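Local coordinates for lectin (Pleurotus ostreatus, PDB 6T0Q), which is a calcium-containing mushroom lectin that binds galactose-type sugars such as N-acetylgalactosamine, probably through domains of the carbohydrate-binding-module type, at residues I36-E40 against K150-A154; G46-T52 against Q117-S123; A210-R216 against N278-G284. All blocks are in the same frame, centred on the assembly; numbering follows the deposited sequence.

Interactions 1 and 2 lie side by side, their centres about 12 Å apart, and meet where Trp-37 of interaction 1 packs on Asn-48, Ser-51, Gln-117 and Asn-118 of interaction 2. Both reach the same five-stranded antiparallel sheet, in which strand 51-60 runs between 109-118 and 150-151. Along the chain, 46-52 and 117-123 fall between the two halves of interaction 1. Interaction 3 follows later, beyond the chain's centre in another sheet, its centre about 57 Å from interaction 1 and about 56 Å from interaction 2. In interactions 2 and 3 alike, an asparagine ending one strand gives its oxygen to calcium and its nitrogen to the loop before the neighbouring strand, consistent with two related sugar-binding domains.

Interaction 1. Residues I36-E40 against K150-A154; sequences IWTGE and KTLRA
Arg-153 lies alongside Glu-40, the two side chains sliding past each other in opposite directions. Arg-153 CB lies 4.0 Å from Glu-40 CD. Farther out, CG and CD of Arg-153 each come within 3.9 Å of Glu-40 CG, so methylene packs on methylene. The guanidinium then lays one face, toward its rim, over Glu-40 CA and Gly-39 C, with Arg-153 NH1 3.7 Å from Glu-40 CA. A water at its edge accepts from Arg-153 NH2 at 3.0 Å and donates to Gly-39 O at 2.8 Å, bridging the segments without a direct hydrogen bond. An arginine suits this place because its long aliphatic stem packs while its tip stays hydrated.

The charged oxygens of Glu-40 turn to other partners. Thr-38 OG1 donates to Glu-40 OE1 at 2.6 Å and accepts from Glu-40 N, an ST turn; OE2 forms a salt bridge with Arg-53. With chi1 at 59°, Thr-38 holds OG1 over the turn and sends CG2 to the other segment, 3.4 Å from Leu-152 O. Between Thr-38 and Glu-40, Gly-39 has a positive phi of 83°, where a CB would press on the preceding carbonyl oxygen.

Thr-151 OG1, beside that methyl, hydrogen-bonds to Pro-54 O. The contact joins the loop leaving strand 34-37, which pairs with 174-178, to the loop leaving the loosely bonded edge strand 150-151, and Phe-55 of strand 51-60 touches both strands.

Interaction 2. Residues G46-T52 against Q117-S123; sequences GSNIIST and QNLVANS. With CA (calcium ion), chain F.
Asn-118 divides its amide between the calcium ion and the opposite segment. Its OD1 binds the metal at 2.5 Å, while ND2 donates to Ile-49 O at 2.9 Å. CG is anti to the backbone N (chi1 -176°), extending the amide so that OD1 meets the calcium ion and ND2 stands well above the plane of the Ile-49 carbonyl. Ile-49 O has a second donor, Ser-51 OG, arriving from the opposite face of that plane.

Ser-123 OG is the other ligand from these segments, also 2.5 Å from the calcium ion, and it donates to Val-120 O at 2.6 Å. A small hydroxyl fits here because it can serve metal and loop together. A water, Asp-77, Asp-78 and Pro-124 complete the site.

Backbone pairing surrounds this core. Ser-51 and Asn-118 form an antiparallel hydrogen-bonded pair, with Asn-118 N to Ser-51 O at 2.8 Å, and Asn-48 N donates to Ser-123 O at the same length. Farther out, Ile-50 drapes its CG1 and CD1 over the turn, CD1 lying 4.0 Å from Ala-121 CB. On another flank Thr-52 OG1 rests 3.5 Å from Gln-117 CG.

Val-120 to Ser-123 form a type II turn, and Asn-122 with Ser-123 opposite Asn-48 makes a G1 beta bulge. Asparagine readily takes the left-handed conformation needed at Asn-122 (phi 62°). Bulge and turn together are a classic pairing, used here to shape a calcium loop beyond two neighbouring strands.

Interaction 3. Residues A210-R216 against N278-G284; sequences AAPVGSR and NATNGGG. With CA (calcium ion), chain G; NAG (2-acetamido-2-deoxy-beta-D-glucopyranose), chain B.
Asn-281 reaches across to Pro-212, its ND2 donating to Pro-212 O at 3.1 Å from well above the carbonyl plane. The same nitrogen bonds Gly-284 O at 3.2 Å, so both amide hydrogens appear to be used. Gly-284 O also takes Ala-211 N, coming from the opposite face of its plane in a nearly straight bond (171° at the hydrogen).

The other end of the amide is equally occupied: Asn-281 OD1 accepts from Gly-283 N at 2.9 Å, an Asx turn, and binds the calcium ion at 2.6 Å. Gly-283 O adds a ligand, and Asp-239, Asp-240 and Pro-285 supply the rest. Glycines suit this tight loop because Gly-283 and Gly-284 have backbone angles that hinder a CB. The same holds for Gly-214, where a CB would also clash with Arg-216 NH1.

Along the strands, Gly-214 and Asn-281 exchange backbone bonds, as do Arg-216 and Ala-279. Between these pairs the hydroxyls Ser-215 OG and Thr-280 OG1 share a hydrogen bond of 2.6 Å. Arg-216 bends at chi2 (-65°), which brings NH1 back to donate to Ser-215 O at 2.8 Å, while NH2 makes a salt bridge to Asp-205.

Asn-278 ND2 is covalently joined to NAG C1 (1.4 Å), and Thr-280 completes its N-glycosylation sequon. The chemistry implies a loop held by asparagine and calcium, which would keep Gly-283 placed for the N-acetylgalactosamine it is known to bind.

Interaction 1. Residues I36-E40 against K150-A154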
ATOM      1  N   ILE A  36      40.488  -4.769 -14.096  1.00 17.94           N
ATOM      2  CA  ILE A  36      41.225  -5.709 -13.258  1.00 19.58           C
ATOM      3  C   ILE A  36      41.051  -7.128 -13.772  1.00 22.54           C
ATOM      4  O   ILE A  36      40.041  -7.482 -14.396  1.00 18.63           O
ATOM      5  CB  ILE A  36      40.826  -5.634 -11.771  1.00 18.39           C
ATOM      6  CG1 ILE A  36      39.340  -5.959 -11.582  1.00 18.37           C
ATOM      7  CG2 ILE A  36      41.207  -4.276 -11.189  1.00 19.65           C
ATOM      8  CD1 ILE A  36      38.901  -5.928 -10.102  1.00 20.74           C
ATOM      9  N   TRP A  37      42.070  -7.937 -13.509  1.00 19.50           N
ATOM     10  CA  TRP A  37      42.011  -9.378 -13.698  1.00 18.13           C
ATOM     11  C   TRP A  37      42.922  -9.985 -12.632  1.00 22.13           C
ATOM     12  O   TRP A  37      43.185  -9.355 -11.600  1.00 20.37           O
ATOM     13  CB  TRP A  37      42.371  -9.735 -15.158  1.00 14.78           C
ATOM     14  CG  TRP A  37      41.971 -11.128 -15.537  1.00 18.58           C
ATOM     15  CD1 TRP A  37      42.804 -12.189 -15.763  1.00 21.24           C
ATOM     16  CD2 TRP A  37      40.632 -11.627 -15.696  1.00 15.62           C
ATOM     17  NE1 TRP A  37      42.068 -13.308 -16.069  1.00 18.71           N
ATOM     18  CE2 TRP A  37      40.734 -12.991 -16.034  1.00 19.36           C
ATOM     19  CE3 TRP A  37      39.357 -11.046 -15.598  1.00 17.95           C
ATOM     20  CZ2 TRP A  37      39.610 -13.793 -16.276  1.00 18.06           C
ATOM     21  CZ3 TRP A  37      38.235 -11.843 -15.843  1.00 19.22           C
ATOM     22  CH2 TRP A  37      38.374 -13.205 -16.177  1.00 21.69           C
ATOM     23  N   THR A  38      43.415 -11.200 -12.878  1.00 21.86           N
ATOM     24  CA  THR A  38      44.172 -11.941 -11.872  1.00 20.65           C
ATOM     25  C   THR A  38      45.671 -11.694 -11.934  1.00 24.02           C
ATOM     26  O   THR A  38      46.360 -11.895 -10.930  1.00 24.02           O
ATOM     27  CB  THR A  38      43.950 -13.448 -12.033  1.00 25.60           C
ATOM     28  OG1 THR A  38      44.363 -13.854 -13.342  1.00 43.69           O
ATOM     29  CG2 THR A  38      42.481 -13.819 -11.798  1.00 22.44           C
ATOM     30  N   GLY A  39      46.210 -11.329 -13.089  1.00 20.61           N
ATOM     31  CA  GLY A  39      47.650 -11.295 -13.224  1.00 21.77           C
ATOM     32  C   GLY A  39      48.272 -12.633 -13.548  1.00 26.25           C
ATOM     33  O   GLY A  39      49.503 -12.750 -13.528  1.00 21.53           O
ATOM     34  N   GLU A  40      47.458 -13.651 -13.855  1.00 22.47           N
ATOM     35  CA  GLU A  40      48.006 -14.918 -14.333  1.00 28.30           C
ATOM     36  C   GLU A  40      48.927 -14.704 -15.528  1.00 29.13           C
ATOM     37  O   GLU A  40      49.937 -15.399 -15.672  1.00 26.14           O
ATOM     38  CB  GLU A  40      46.868 -15.882 -14.664  1.00 25.15           C
ATOM     39  CG  GLU A  40      46.268 -16.488 -13.380  1.00 25.71           C
ATOM     40  CD  GLU A  40      44.906 -17.109 -13.606  1.00 28.43           C
ATOM     41  OE1 GLU A  40      43.917 -16.355 -13.750  1.00 23.91           O
ATOM     42  OE2 GLU A  40      44.826 -18.355 -13.647  1.00 28.28           O
ATOM     43  N   LYS A 150      39.883  -8.120  -4.166  1.00 18.37           N
ATOM     44  CA  LYS A 150      40.470  -9.444  -4.018  1.00 24.25           C
ATOM     45  C   LYS A 150      40.026 -10.351  -5.161  1.00 27.16           C
ATOM     46  O   LYS A 150      38.932 -10.199  -5.708  1.00 22.82           O
ATOM     47  CB  LYS A 150      40.076 -10.071  -2.672  1.00 22.26           C
ATOM     48  CG  LYS A 150      40.679  -9.363  -1.444  1.00 25.35           C
ATOM     49  CD  LYS A 150      42.177  -9.128  -1.625  1.00 29.43           C
ATOM     50  CE  LYS A 150      42.878  -8.808  -0.287  1.00 37.51           C
ATOM     51  NZ  LYS A 150      42.868  -9.959   0.676  1.00 33.55           N
ATOM     52  N   THR A 151      40.886 -11.304  -5.515  1.00 23.56           N
ATOM     53  CA  THR A 151      40.576 -12.264  -6.564  1.00 21.48           C
ATOM     54  C   THR A 151      41.178 -13.615  -6.195  1.00 26.87           C
ATOM     55  O   THR A 151      41.768 -13.782  -5.120  1.00 27.99           O
ATOM     56  CB  THR A 151      41.089 -11.776  -7.929  1.00 23.21           C
ATOM     57  OG1 THR A 151      40.602 -12.637  -8.965  1.00 23.54           O
ATOM     58  CG2 THR A 151      42.604 -11.777  -7.970  1.00 23.03           C
ATOM     59  N   LEU A 152      41.018 -14.590  -7.092  1.00 24.87           N
ATOM     60  CA  LEU A 152      41.701 -15.875  -6.981  1.00 30.77           C
ATOM     61  C   LEU A 152      42.168 -16.308  -8.360  1.00 30.73           C
ATOM     62  O   LEU A 152      41.528 -16.001  -9.365  1.00 26.75           O
ATOM     63  CB  LEU A 152      40.800 -16.982  -6.409  1.00 29.06           C
ATOM     64  CG  LEU A 152      40.326 -16.956  -4.960  1.00 31.15           C
ATOM     65  CD1 LEU A 152      39.381 -18.129  -4.747  1.00 30.06           C
ATOM     66  CD2 LEU A 152      41.493 -17.033  -3.995  1.00 31.12           C
ATOM     67  N   ARG A 153      43.278 -17.039  -8.402  1.00 26.95           N
ATOM     68  CA  ARG A 153      43.732 -17.654  -9.649  1.00 27.71           C
ATOM     69  C   ARG A 153      43.067 -19.006  -9.864  1.00 29.83           C
ATOM     70  O   ARG A 153      43.736 -20.013 -10.087  1.00 32.99           O
ATOM     71  CB  ARG A 153      45.250 -17.802  -9.647  1.00 28.85           C
ATOM     72  CG  ARG A 153      46.013 -16.508  -9.517  1.00 29.70           C
ATOM     73  CD  ARG A 153      47.506 -16.745  -9.716  1.00 30.69           C
ATOM     74  NE  ARG A 153      48.259 -15.500  -9.704  1.00 34.42           N
ATOM     75  CZ  ARG A 153      49.326 -15.270 -10.461  1.00 37.55           C
ATOM     76  NH1 ARG A 153      49.764 -16.200 -11.298  1.00 37.31           N
ATOM     77  NH2 ARG A 153      49.952 -14.107 -10.382  1.00 36.81           N
ATOM     78  N   ALA A 154      41.741 -19.031  -9.796  1.00 27.39           N
ATOM     79  CA  ALA A 154      40.973 -20.267  -9.861  1.00 28.08           C
ATOM     80  C   ALA A 154      39.519 -19.890 -10.086  1.00 31.10           C
ATOM     81  O   ALA A 154      39.130 -18.730  -9.922  1.00 30.84           O
ATOM     82  CB  ALA A 154      41.147 -21.100  -8.581  1.00 34.89           C
TER
HETATM   83  O   HOH W   1      51.740 -14.320 -12.803  1.00 43.12           O

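Interaction 2. Residues G46-T52 against Q117-S123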
ATOM      1  N   GLY A  46      47.465  -8.606 -21.695  1.00 19.28           N
ATOM      2  CA  GLY A  46      48.068  -9.668 -22.470  1.00 20.31           C
ATOM      3  C   GLY A  46      47.137 -10.847 -22.680  1.00 21.88           C
ATOM      4  O   GLY A  46      45.968 -10.845 -22.294  1.00 20.02           O
ATOM      5  N   SER A  47      47.694 -11.872 -23.327  1.00 18.31           N
ATOM      6  CA  SER A  47      46.987 -13.115 -23.613  1.00 22.19           C
ATOM      7  C   SER A  47      46.592 -13.848 -22.331  1.00 25.38           C
ATOM      8  O   SER A  47      47.435 -14.106 -21.466  1.00 24.54           O
ATOM      9  CB  SER A  47      47.907 -14.000 -24.469  1.00 27.23           C
ATOM     10  OG  SER A  47      47.445 -15.328 -24.527  1.00 35.76           O
ATOM     11  N   ASN A  48      45.310 -14.207 -22.216  1.00 18.93           N
ATOM     12  CA  ASN A  48      44.813 -14.955 -21.068  1.00 22.35           C
ATOM     13  C   ASN A  48      44.063 -16.204 -21.513  1.00 26.11           C
ATOM     14  O   ASN A  48      43.508 -16.267 -22.613  1.00 21.35           O
ATOM     15  CB  ASN A  48      43.898 -14.093 -20.185  1.00 21.97           C
ATOM     16  CG  ASN A  48      44.688 -13.167 -19.284  1.00 27.05           C
ATOM     17  OD1 ASN A  48      45.032 -13.530 -18.164  1.00 21.15           O
ATOM     18  ND2 ASN A  48      45.019 -11.988 -19.787  1.00 20.58           N
ATOM     19  N   ILE A  49      44.015 -17.189 -20.617  1.00 23.60           N
ATOM     20  CA  ILE A  49      43.338 -18.448 -20.917  1.00 28.36           C
ATOM     21  C   ILE A  49      41.833 -18.293 -20.725  1.00 29.14           C
ATOM     22  O   ILE A  49      41.351 -17.426 -19.991  1.00 24.23           O
ATOM     23  CB  ILE A  49      43.881 -19.593 -20.042  1.00 28.55           C
ATOM     24  CG1 ILE A  49      43.590 -19.299 -18.562  1.00 27.12           C
ATOM     25  CG2 ILE A  49      45.375 -19.819 -20.308  1.00 29.76           C
ATOM     26  CD1 ILE A  49      43.817 -20.493 -17.624  1.00 34.52           C
ATOM     27  N   ILE A  50      41.078 -19.173 -21.388  1.00 23.82           N
ATOM     28  CA  ILE A  50      39.649 -19.278 -21.123  1.00 24.37           C
ATOM     29  C   ILE A  50      39.454 -19.661 -19.667  1.00 27.37           C
ATOM     30  O   ILE A  50      40.034 -20.642 -19.186  1.00 26.09           O
ATOM     31  CB  ILE A  50      39.001 -20.294 -22.076  1.00 27.92           C
ATOM     32  CG1 ILE A  50      39.049 -19.771 -23.518  1.00 23.32           C
ATOM     33  CG2 ILE A  50      37.569 -20.585 -21.660  1.00 29.79           C
ATOM     34  CD1 ILE A  50      38.579 -20.806 -24.569  1.00 32.47           C
ATOM     35  N   SER A  51      38.646 -18.884 -18.951  1.00 24.17           N
ATOM     36  CA  SER A  51      38.564 -19.037 -17.504  1.00 25.45           C
ATOM     37  C   SER A  51      37.489 -18.113 -16.953  1.00 26.44           C
ATOM     38  O   SER A  51      37.123 -17.111 -17.575  1.00 25.29           O
ATOM     39  CB  SER A  51      39.909 -18.727 -16.837  1.00 25.40           C
ATOM     40  OG  SER A  51      40.402 -17.469 -17.269  1.00 25.95           O
ATOM     41  N   THR A  52      37.004 -18.466 -15.764  1.00 27.55           N
ATOM     42  CA  THR A  52      36.124 -17.630 -14.960  1.00 25.65           C
ATOM     43  C   THR A  52      36.838 -17.319 -13.650  1.00 24.82           C
ATOM     44  O   THR A  52      37.468 -18.200 -13.056  1.00 23.97           O
ATOM     45  CB  THR A  52      34.786 -18.340 -14.702  1.00 32.41           C
ATOM     46  OG1 THR A  52      34.188 -18.679 -15.961  1.00 28.28           O
ATOM     47  CG2 THR A  52      33.831 -17.446 -13.911  1.00 29.68           C
ATOM     48  N   GLN A 117      34.493 -13.419 -16.833  1.00 20.06           N
ATOM     49  CA  GLN A 117      34.668 -14.598 -17.670  1.00 22.53           C
ATOM     50  C   GLN A 117      35.401 -14.223 -18.948  1.00 21.39           C
ATOM     51  O   GLN A 117      34.958 -13.340 -19.691  1.00 23.34           O
ATOM     52  CB  GLN A 117      33.317 -15.246 -17.994  1.00 24.40           C
ATOM     53  CG  GLN A 117      33.449 -16.568 -18.714  1.00 32.85           C
ATOM     54  CD  GLN A 117      32.113 -17.286 -18.904  1.00 38.39           C
ATOM     55  OE1 GLN A 117      31.039 -16.673 -18.864  1.00 31.25           O
ATOM     56  NE2 GLN A 117      32.182 -18.599 -19.114  1.00 34.97           N
ATOM     57  N   ASN A 118      36.523 -14.895 -19.194  1.00 20.98           N
ATOM     58  CA  ASN A 118      37.218 -14.803 -20.472  1.00 23.52           C
ATOM     59  C   ASN A 118      36.768 -15.970 -21.339  1.00 26.96           C
ATOM     60  O   ASN A 118      36.957 -17.133 -20.963  1.00 22.93           O
ATOM     61  CB  ASN A 118      38.733 -14.843 -20.284  1.00 19.65           C
ATOM     62  CG  ASN A 118      39.483 -14.659 -21.602  1.00 27.29           C
ATOM     63  OD1 ASN A 118      38.943 -14.102 -22.556  1.00 27.01           O
ATOM     64  ND2 ASN A 118      40.721 -15.143 -21.662  1.00 24.57           N
ATOM     65  N   LEU A 119      36.176 -15.661 -22.492  1.00 23.83           N
ATOM     66  CA  LEU A 119      35.602 -16.681 -23.357  1.00 25.75           C
ATOM     67  C   LEU A 119      36.515 -17.094 -24.502  1.00 25.61           C
ATOM     68  O   LEU A 119      36.255 -18.120 -25.137  1.00 24.54           O
ATOM     69  CB  LEU A 119      34.269 -16.187 -23.950  1.00 24.13           C
ATOM     70  CG  LEU A 119      33.166 -15.969 -22.915  1.00 26.84           C
ATOM     71  CD1 LEU A 119      31.940 -15.320 -23.556  1.00 35.07           C
ATOM     72  CD2 LEU A 119      32.804 -17.304 -22.283  1.00 31.81           C
ATOM     73  N   VAL A 120      37.565 -16.332 -24.786  1.00 24.57           N
ATOM     74  CA  VAL A 120      38.341 -16.503 -26.006  1.00 24.33           C
ATOM     75  C   VAL A 120      39.788 -16.758 -25.616  1.00 25.38           C
ATOM     76  O   VAL A 120      40.391 -15.953 -24.894  1.00 23.90           O
ATOM     77  CB  VAL A 120      38.218 -15.277 -26.923  1.00 21.73           C
ATOM     78  CG1 VAL A 120      39.112 -15.434 -28.145  1.00 23.95           C
ATOM     79  CG2 VAL A 120      36.744 -15.079 -27.346  1.00 25.92           C
ATOM     80  N   ALA A 121      40.343 -17.875 -26.091  1.00 24.33           N
ATOM     81  CA  ALA A 121      41.714 -18.230 -25.743  1.00 26.11           C
ATOM     82  C   ALA A 121      42.692 -17.209 -26.314  1.00 24.22           C
ATOM     83  O   ALA A 121      42.458 -16.614 -27.367  1.00 23.87           O
ATOM     84  CB  ALA A 121      42.055 -19.632 -26.262  1.00 31.48           C
ATOM     85  N   ASN A 122      43.793 -16.998 -25.591  1.00 23.32           N
ATOM     86  CA  ASN A 122      44.876 -16.106 -25.998  1.00 23.34           C
ATOM     87  C   ASN A 122      44.424 -14.659 -26.137  1.00 16.33           C
ATOM     88  O   ASN A 122      45.053 -13.892 -26.865  1.00 19.55           O
ATOM     89  CB  ASN A 122      45.528 -16.553 -27.318  1.00 22.56           C
ATOM     90  CG  ASN A 122      45.992 -17.997 -27.283  1.00 30.69           C
ATOM     91  OD1 ASN A 122      46.625 -18.431 -26.323  1.00 28.25           O
ATOM     92  ND2 ASN A 122      45.665 -18.752 -28.329  1.00 29.14           N
ATOM     93  N   SER A 123      43.361 -14.253 -25.449  1.00 20.47           N
ATOM     94  CA  SER A 123      42.813 -12.913 -25.599  1.00 22.38           C
ATOM     95  C   SER A 123      42.895 -12.172 -24.268  1.00 20.17           C
ATOM     96  O   SER A 123      43.062 -12.796 -23.215  1.00 19.93           O
ATOM     97  CB  SER A 123      41.353 -12.966 -26.083  1.00 19.39           C
ATOM     98  OG  SER A 123      40.473 -13.323 -25.025  1.00 21.66           O
TER
HETATM   99 CA    CA F 403      38.662 -11.993 -23.837  1.00 28.90          CA
HETATM  100  O   HOH W   2      37.518 -11.923 -26.313  1.00 28.47           O

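Interaction 3. Residues A210-R216 against N278-G284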
ATOM      1  N   ALA A 210      -2.953  14.286 -33.367  1.00 34.01           N
ATOM      2  CA  ALA A 210      -2.926  15.580 -32.701  1.00 35.69           C
ATOM      3  C   ALA A 210      -3.872  15.533 -31.517  1.00 33.35           C
ATOM      4  O   ALA A 210      -4.800  14.722 -31.471  1.00 31.65           O
ATOM      5  CB  ALA A 210      -3.303  16.725 -33.656  1.00 39.53           C
ATOM      6  N   ALA A 211      -3.620  16.400 -30.549  1.00 30.99           N
ATOM      7  CA  ALA A 211      -4.466  16.531 -29.375  1.00 28.80           C
ATOM      8  C   ALA A 211      -4.831  17.994 -29.206  1.00 27.59           C
ATOM      9  O   ALA A 211      -4.133  18.876 -29.717  1.00 28.76           O
ATOM     10  CB  ALA A 211      -3.758  16.020 -28.110  1.00 25.34           C
ATOM     11  N   PRO A 212      -5.915  18.288 -28.485  1.00 30.57           N
ATOM     12  CA  PRO A 212      -6.247  19.689 -28.195  1.00 35.05           C
ATOM     13  C   PRO A 212      -5.141  20.373 -27.404  1.00 34.51           C
ATOM     14  O   PRO A 212      -4.328  19.731 -26.734  1.00 29.79           O
ATOM     15  CB  PRO A 212      -7.536  19.587 -27.363  1.00 36.33           C
ATOM     16  CG  PRO A 212      -8.102  18.251 -27.692  1.00 39.44           C
ATOM     17  CD  PRO A 212      -6.922  17.360 -27.942  1.00 35.78           C
ATOM     18  N   VAL A 213      -5.118  21.704 -27.495  1.00 29.37           N
ATOM     19  CA  VAL A 213      -4.244  22.504 -26.645  1.00 33.95           C
ATOM     20  C   VAL A 213      -4.708  22.374 -25.202  1.00 33.49           C
ATOM     21  O   VAL A 213      -5.911  22.404 -24.919  1.00 32.81           O
ATOM     22  CB  VAL A 213      -4.258  23.976 -27.095  1.00 37.00           C
ATOM     23  CG1 VAL A 213      -3.437  24.847 -26.134  1.00 33.72           C
ATOM     24  CG2 VAL A 213      -3.759  24.104 -28.534  1.00 35.42           C
ATOM     25  N   GLY A 214      -3.762  22.218 -24.277  1.00 26.61           N
ATOM     26  CA  GLY A 214      -4.125  22.201 -22.869  1.00 24.10           C
ATOM     27  C   GLY A 214      -3.289  21.244 -22.043  1.00 30.08           C
ATOM     28  O   GLY A 214      -2.409  20.553 -22.574  1.00 27.12           O
ATOM     29  N   SER A 215      -3.572  21.190 -20.741  1.00 23.50           N
ATOM     30  CA  SER A 215      -2.823  20.376 -19.794  1.00 26.47           C
ATOM     31  C   SER A 215      -3.620  19.136 -19.403  1.00 32.35           C
ATOM     32  O   SER A 215      -4.849  19.173 -19.297  1.00 28.03           O
ATOM     33  CB  SER A 215      -2.473  21.184 -18.543  1.00 26.83           C
ATOM     34  OG  SER A 215      -1.582  22.239 -18.864  1.00 29.12           O
ATOM     35  N   ARG A 216      -2.899  18.035 -19.190  1.00 25.36           N
ATOM     36  CA  ARG A 216      -3.483  16.744 -18.857  1.00 24.08           C
ATOM     37  C   ARG A 216      -2.679  16.128 -17.723  1.00 26.11           C
ATOM     38  O   ARG A 216      -1.460  16.298 -17.659  1.00 25.73           O
ATOM     39  CB  ARG A 216      -3.463  15.787 -20.063  1.00 19.38           C
ATOM     40  CG  ARG A 216      -4.086  16.354 -21.343  1.00 27.63           C
ATOM     41  CD  ARG A 216      -5.579  16.591 -21.142  1.00 29.57           C
ATOM     42  NE  ARG A 216      -6.235  17.065 -22.357  1.00 31.54           N
ATOM     43  CZ  ARG A 216      -6.667  18.309 -22.545  1.00 38.46           C
ATOM     44  NH1 ARG A 216      -6.525  19.221 -21.592  1.00 36.08           N
ATOM     45  NH2 ARG A 216      -7.259  18.635 -23.687  1.00 40.91           N
ATOM     46  N   ASN A 278       1.831  16.362 -14.745  1.00 20.94           N
ATOM     47  CA  ASN A 278       1.026  17.339 -15.468  1.00 22.34           C
ATOM     48  C   ASN A 278       1.778  17.652 -16.762  1.00 22.87           C
ATOM     49  O   ASN A 278       2.828  18.297 -16.736  1.00 23.93           O
ATOM     50  CB  ASN A 278       0.787  18.582 -14.610  1.00 26.08           C
ATOM     51  CG  ASN A 278       0.242  19.768 -15.409  1.00 29.86           C
ATOM     52  OD1 ASN A 278      -0.173  19.633 -16.552  1.00 28.01           O
ATOM     53  ND2 ASN A 278       0.239  20.940 -14.787  1.00 32.06           N
ATOM     54  N   ALA A 279       1.255  17.181 -17.889  1.00 23.83           N
ATOM     55  CA  ALA A 279       1.883  17.406 -19.183  1.00 25.99           C
ATOM     56  C   ALA A 279       0.995  18.321 -20.011  1.00 25.74           C
ATOM     57  O   ALA A 279      -0.233  18.218 -19.954  1.00 26.18           O
ATOM     58  CB  ALA A 279       2.133  16.086 -19.923  1.00 21.85           C
ATOM     59  N   THR A 280       1.612  19.220 -20.774  1.00 25.89           N
ATOM     60  CA  THR A 280       0.884  20.267 -21.481  1.00 23.89           C
ATOM     61  C   THR A 280       1.199  20.236 -22.967  1.00 24.49           C
ATOM     62  O   THR A 280       2.361  20.106 -23.367  1.00 24.86           O
ATOM     63  CB  THR A 280       1.219  21.649 -20.911  1.00 27.54           C
ATOM     64  OG1 THR A 280       0.848  21.689 -19.527  1.00 29.04           O
ATOM     65  CG2 THR A 280       0.470  22.758 -21.673  1.00 26.56           C
ATOM     66  N   ASN A 281       0.154  20.349 -23.778  1.00 24.44           N
ATOM     67  CA  ASN A 281       0.287  20.431 -25.222  1.00 25.37           C
ATOM     68  C   ASN A 281       0.060  21.870 -25.664  1.00 31.17           C
ATOM     69  O   ASN A 281      -1.009  22.437 -25.416  1.00 30.39           O
ATOM     70  CB  ASN A 281      -0.708  19.517 -25.931  1.00 22.76           C
ATOM     71  CG  ASN A 281      -0.560  19.578 -27.443  1.00 25.83           C
ATOM     72  OD1 ASN A 281       0.532  19.842 -27.955  1.00 27.65           O
ATOM     73  ND2 ASN A 281      -1.655  19.346 -28.163  1.00 27.74           N
ATOM     74  N   GLY A 282       1.060  22.450 -26.326  1.00 29.97           N
ATOM     75  CA  GLY A 282       0.898  23.757 -26.927  1.00 31.05           C
ATOM     76  C   GLY A 282       0.182  23.753 -28.259  1.00 36.72           C
ATOM     77  O   GLY A 282      -0.117  24.829 -28.786  1.00 35.07           O
ATOM     78  N   GLY A 283      -0.103  22.578 -28.798  1.00 35.26           N
ATOM     79  CA  GLY A 283      -0.772  22.446 -30.081  1.00 34.64           C
ATOM     80  C   GLY A 283      -0.083  21.384 -30.913  1.00 33.65           C
ATOM     81  O   GLY A 283       1.138  21.223 -30.870  1.00 28.53           O
ATOM     82  N   GLY A 284      -0.881  20.643 -31.679  1.00 36.57           N
ATOM     83  CA  GLY A 284      -0.366  19.615 -32.552  1.00 33.22           C
ATOM     84  C   GLY A 284      -0.225  18.273 -31.856  1.00 29.72           C
ATOM     85  O   GLY A 284      -0.976  17.949 -30.928  1.00 30.78           O
TER
HETATM   86 CA    CA G 404       2.776  19.614 -29.200  1.00 31.38          CA
HETATM   87  C1  NAG B   1      -0.202  22.140 -15.442  1.00 38.73           C
HETATM   88  C2  NAG B   1      -0.857  23.124 -14.489  1.00 44.83           C
HETATM   89  C3  NAG B   1      -1.148  24.425 -15.213  1.00 53.29           C
HETATM   90  C4  NAG B   1       0.144  25.013 -15.761  1.00 52.15           C
HETATM   91  C5  NAG B   1       0.908  24.002 -16.620  1.00 45.13           C
HETATM   92  C6  NAG B   1       2.337  24.438 -16.858  1.00 41.55           C
HETATM   93  C7  NAG B   1      -2.180  22.342 -12.584  1.00 46.15           C
HETATM   94  C8  NAG B   1      -3.499  21.799 -12.123  1.00 43.54           C
HETATM   95  N2  NAG B   1      -2.069  22.585 -13.894  1.00 39.74           N
HETATM   96  O3  NAG B   1      -1.745  25.337 -14.299  1.00 56.53           O
HETATM   97  O4  NAG B   1      -0.408  26.065 -16.452  1.00 60.33           O
HETATM   98  O5  NAG B   1       1.001  22.716 -15.981  1.00 39.38           O
HETATM   99  O6  NAG B   1       2.604  24.626 -18.239  1.00 55.49           O
HETATM  100  O7  NAG B   1      -1.251  22.548 -11.805  1.00 46.86           O
HETATM  101  O   HOH W   3      -3.823  20.687 -31.484  1.00 37.88           O